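Side-chain contacts in alpha-galactosidase 1 (Saccharomyces cerevisiae, PDB 3LRK), which hydrolyses terminal, non-reducing alpha-D-galactose residues from alpha-D-galactosides such as galactose oligosaccharides and galactomannans, working as a secreted glycoprotein homotetramer: residues S238-N241 with I242-A246; D334-E337 with Y338-E342. The protein carries 1 engineered substitution. All coordinates share one frame; numbering follows the deposited sequence.

Contact 1 (S238-N241 with I242-A246)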
loop_
_atom_site.group_PDB
_atom_site.type_symbol
_atom_site.label_atom_id
_atom_site.label_comp_id
_atom_site.label_asym_id
_atom_site.label_seq_id
_atom_site.Cartn_x
_atom_site.Cartn_y
_atom_site.Cartn_z
ATOM N N SER A 238 12.276 -9.594 16.094
ATOM C CA SER A 238 13.324 -9.235 17.058
ATOM C C SER A 238 12.946 -8.025 17.914
ATOM O O SER A 238 12.036 -7.270 17.578
ATOM C CB SER A 238 14.648 -8.954 16.348
ATOM O OG SER A 238 14.581 -7.724 15.658
ATOM N N ILE A 239 13.663 -7.856 19.020
ATOM C CA ILE A 239 13.469 -6.731 19.944
ATOM C C ILE A 239 13.528 -5.365 19.229
ATOM O O ILE A 239 12.611 -4.551 19.358
ATOM C CB ILE A 239 14.465 -6.841 21.129
ATOM C CG1 ILE A 239 14.028 -7.990 22.054
ATOM C CG2 ILE A 239 14.598 -5.512 21.893
ATOM C CD1 ILE A 239 15.162 -8.631 22.874
ATOM N N MET A 240 14.586 -5.151 18.451
ATOM C CA MET A 240 14.786 -3.911 17.711
ATOM C C MET A 240 13.774 -3.711 16.592
ATOM O O MET A 240 13.401 -2.577 16.294
ATOM C CB MET A 240 16.207 -3.843 17.129
ATOM C CG MET A 240 17.320 -3.595 18.150
ATOM S SD MET A 240 17.092 -2.140 19.188
ATOM C CE MET A 240 17.032 -0.799 17.990
ATOM N N ASN A 241 13.357 -4.805 15.954
ATOM C CA ASN A 241 12.315 -4.754 14.927
ATOM C C ASN A 241 11.035 -4.169 15.517
ATOM O O ASN A 241 10.412 -3.305 14.903
ATOM C CB ASN A 241 12.057 -6.152 14.329
ATOM C CG ASN A 241 10.833 -6.194 13.401
ATOM O OD1 ASN A 241 9.685 -6.219 13.858
ATOM N ND2 ASN A 241 11.084 -6.252 12.094
ATOM N N ILE A 242 10.682 -4.621 16.726
ATOM C CA ILE A 242 9.440 -4.221 17.392
ATOM C C ILE A 242 9.542 -2.803 17.956
ATOM O O ILE A 242 8.610 -2.011 17.809
ATOM C CB ILE A 242 9.015 -5.259 18.473
ATOM C CG1 ILE A 242 8.518 -6.541 17.778
ATOM C CG2 ILE A 242 7.935 -4.698 19.398
ATOM C CD1 ILE A 242 8.362 -7.724 18.692
ATOM N N LEU A 243 10.681 -2.477 18.571
ATOM C CA LEU A 243 10.912 -1.110 19.047
ATOM C C LEU A 243 10.832 -0.101 17.893
ATOM O O LEU A 243 10.241 0.967 18.034
ATOM C CB LEU A 243 12.271 -0.988 19.756
ATOM C CG LEU A 243 12.595 0.393 20.337
ATOM C CD1 LEU A 243 11.624 0.768 21.454
ATOM C CD2 LEU A 243 14.038 0.413 20.827
ATOM N N ASN A 244 11.447 -0.442 16.770
ATOM C CA ASN A 244 11.415 0.411 15.575
ATOM C C ASN A 244 10.003 0.633 15.025
ATOM O O ASN A 244 9.632 1.755 14.671
ATOM C CB ASN A 244 12.336 -0.153 14.494
ATOM C CG ASN A 244 13.816 0.092 14.798
ATOM O OD1 ASN A 244 14.163 0.803 15.741
ATOM N ND2 ASN A 244 14.685 -0.502 13.999
ATOM N N LYS A 245 9.228 -0.441 14.950
ATOM C CA LYS A 245 7.801 -0.348 14.623
ATOM C C LYS A 245 7.024 0.567 15.587
ATOM O O LYS A 245 6.149 1.333 15.159
ATOM C CB LYS A 245 7.182 -1.745 14.562
ATOM C CG LYS A 245 7.537 -2.485 13.286
ATOM C CD LYS A 245 7.169 -3.948 13.375
ATOM C CE LYS A 245 7.397 -4.636 12.045
ATOM N NZ LYS A 245 7.373 -6.113 12.254
ATOM N N ALA A 246 7.361 0.492 16.874
ATOM C CA ALA A 246 6.669 1.263 17.909
ATOM C C ALA A 246 7.009 2.755 17.909
ATOM O O ALA A 246 6.221 3.575 18.387
ATOM C CB ALA A 246 6.951 0.656 19.288
#
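Asn-241 and Lys-245 meet across one turn of helix 239-246, in the catalytic TIM barrel of this GH27 enzyme. The lysine chain is extended beyond CG and runs back toward the start of the helix. It crosses the asparagine side chain at a slant. Its NZ lies in the plane of the amide and sits on a lone pair of OD1, with NZ of Lys-245 2.8 Å from OD1 of Asn-241. The asparagine has CG anti to the backbone N (chi1 171°), which swings the amide over to the lysine end. Both ends also share an outside acceptor: Asn-241 ND2 and Lys-245 NZ each donate to the backbone O of Cys-223. A methionine in place of Lys-245 would probably leave Asn-241 OD1 and the Cys-223 carbonyl without the lysine donor, the amide then being held, among the bonds described, only through ND2.

On another side of the helix, Met-240 bends at chi2 and chi3. Its CE comes 4.3 Å from CD2 of Leu-243, and both side chains pack on Leu-360. Asn-244 passes the same methionine, but its OD1 accepts from Gln-344 NE2.

Ser-238 is the N-cap. Its OG accepts from the backbone N of Asn-241, 3.2 Å away. Ile-242 packs on Ser-207, Val-210 and Trp-283, its side chain about 6 Å from that of the proton donor Asp-209. The chemistry is thus mixed: apolar groups pack the helix into the protein, the buried Asn-244 amide bonds it to the C-terminal sheet at Gln-344, and the lysine's probable positive charge is met by two carbonyl oxygens.

Contact 2 (D334-E337 with Y338-E342); sequences DTDE and YGQGE
Residues 334-341 form the loop end of a beta hairpin, a local contact between strands 325-331 and 342-349 of the C-terminal antiparallel sheet; Glu-342 begins the second strand. The bend is a type I beta turn from Asp-336 to Gly-339 with a G1 bulge at Gly-339. Its closing bond runs from Gly-339 N to Asp-336 O, 2.9 Å apart. Gly-339 has a positive phi, which suits a glycine.

Asp-336 braces the turn from within. Its CG stands between the backbone N and the carbonyl carbon (chi1 61°), and this brings OD1 over the turn. OD1 accepts two backbone N-H groups, one from each face of the carboxylate plane: Tyr-338 N at 2.9 Å from Asp-336 OD1, and Gln-340 N at 3.0 Å from the same oxygen. The other oxygen, OD2, bonds to Thr-215 OG1, so the carboxylate also ties the loop to the barrel domain. The backbone N of Asp-336 donates in turn to Gln-340 O.

Gly-341 lies beside Thr-335, and a side chain there would run into Asp-334 O. Gln-340 folds back on its own segment, and its NE2 donates to Tyr-338 O.

At the tip of the turn, Glu-337 and Tyr-338 lie side by side and point the same way. The carboxylate is stacked on the ring, their planes 13° apart. Glu-337 CG makes a CH-pi contact over the ring face, 3.6 Å from the centroid of Tyr-338.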
loop_
_atom_site.group_PDB
_atom_site.type_symbol
_atom_site.label_atom_id
_atom_site.label_comp_id
_atom_site.label_asym_id
_atom_site.label_seq_id
_atom_site.Cartn_x
_atom_site.Cartn_y
_atom_site.Cartn_z
ATOM N N ASP A 334 29.500 -1.075 12.333
ATOM C CA ASP A 334 29.692 -2.165 13.289
ATOM C C ASP A 334 28.428 -3.015 13.373
ATOM O O ASP A 334 27.544 -2.763 14.195
ATOM C CB ASP A 334 30.066 -1.600 14.664
ATOM C CG ASP A 334 31.296 -0.709 14.602
ATOM O OD1 ASP A 334 32.396 -1.239 14.302
ATOM O OD2 ASP A 334 31.153 0.514 14.836
ATOM N N THR A 335 28.355 -4.020 12.503
ATOM C CA THR A 335 27.171 -4.865 12.399
ATOM C C THR A 335 27.426 -6.261 12.964
ATOM O O THR A 335 28.568 -6.736 13.013
ATOM C CB THR A 335 26.664 -4.967 10.943
ATOM O OG1 THR A 335 27.721 -5.427 10.089
ATOM C CG2 THR A 335 26.148 -3.610 10.447
ATOM N N ASP A 336 26.354 -6.907 13.404
ATOM C CA ASP A 336 26.447 -8.216 14.033
ATOM C C ASP A 336 26.410 -9.328 12.976
ATOM O O ASP A 336 26.438 -9.045 11.773
ATOM C CB ASP A 336 25.344 -8.384 15.088
ATOM C CG ASP A 336 23.931 -8.280 14.504
ATOM O OD1 ASP A 336 23.738 -8.460 13.273
ATOM O OD2 ASP A 336 23.006 -8.039 15.304
ATOM N N GLU A 337 26.351 -10.578 13.435
ATOM C CA GLU A 337 26.298 -11.750 12.552
ATOM C C GLU A 337 25.148 -11.711 11.527
ATOM O O GLU A 337 25.195 -12.405 10.502
ATOM C CB GLU A 337 26.248 -13.042 13.379
ATOM C CG GLU A 337 25.085 -13.102 14.375
ATOM C CD GLU A 337 25.018 -14.392 15.171
ATOM O OE1 GLU A 337 24.749 -14.307 16.394
ATOM O OE2 GLU A 337 25.214 -15.482 14.586
ATOM N N TYR A 338 24.131 -10.889 11.798
ATOM C CA TYR A 338 22.959 -10.784 10.918
ATOM C C TYR A 338 22.950 -9.515 10.074
ATOM O O TYR A 338 21.940 -9.184 9.450
ATOM C CB TYR A 338 21.664 -10.888 11.737
ATOM C CG TYR A 338 21.625 -12.107 12.629
ATOM C CD1 TYR A 338 21.642 -11.980 14.013
ATOM C CD2 TYR A 338 21.590 -13.391 12.082
ATOM C CE1 TYR A 338 21.610 -13.104 14.839
ATOM C CE2 TYR A 338 21.561 -14.519 12.893
ATOM C CZ TYR A 338 21.576 -14.369 14.264
ATOM O OH TYR A 338 21.543 -15.487 15.059
ATOM N N GLY A 339 24.075 -8.806 10.067
ATOM C CA GLY A 339 24.210 -7.574 9.298
ATOM C C GLY A 339 23.519 -6.367 9.899
ATOM O O GLY A 339 23.374 -5.337 9.237
ATOM N N GLN A 340 23.109 -6.479 11.162
ATOM C CA GLN A 340 22.344 -5.417 11.814
ATOM C C GLN A 340 23.221 -4.533 12.687
ATOM O O GLN A 340 24.107 -5.029 13.378
ATOM C CB GLN A 340 21.209 -6.012 12.650
ATOM C CG GLN A 340 20.361 -7.041 11.891
ATOM C CD GLN A 340 19.651 -6.433 10.700
ATOM O OE1 GLN A 340 18.773 -5.593 10.860
ATOM N NE2 GLN A 340 20.029 -6.860 9.493
ATOM N N GLY A 341 22.964 -3.228 12.656
ATOM C CA GLY A 341 23.687 -2.293 13.510
ATOM C C GLY A 341 23.201 -0.874 13.366
ATOM O O GLY A 341 23.357 -0.247 12.312
ATOM N N GLU A 342 22.606 -0.363 14.435
ATOM C CA GLU A 342 22.122 1.001 14.456
ATOM C C GLU A 342 22.249 1.566 15.866
ATOM O O GLU A 342 22.288 0.822 16.845
ATOM C CB GLU A 342 20.667 1.089 13.957
ATOM C CG GLU A 342 19.655 0.274 14.769
ATOM C CD GLU A 342 18.266 0.267 14.142
ATOM O OE1 GLU A 342 17.654 1.342 14.037
ATOM O OE2 GLU A 342 17.779 -0.820 13.759
#

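Contacts 1 and 2 lie 15 Å apart between centres, on the same side of the chain's centre. Contact 1 closes well before contact 2 opens along the chain, yet they meet where the barrel domain faces the C-terminal sheet. Asn-244 ND2 of contact 1 lies 3.1 Å from Glu-342 OE2 of contact 2, a probable hydrogen bond. Met-240 CE packs 4.2 Å from Glu-342 CD beside it. Glu-342 also forms a salt bridge with Arg-329. Contact 1 is the one near the active site: the Ile-242 side chain is about 6 Å from those of Asp-209 and the substrate-binding Arg-205. Contact 2 lies away from the active site, at the surface, with the Asp-334 side chain about 9 Å from a bound N-acetylglucosamine.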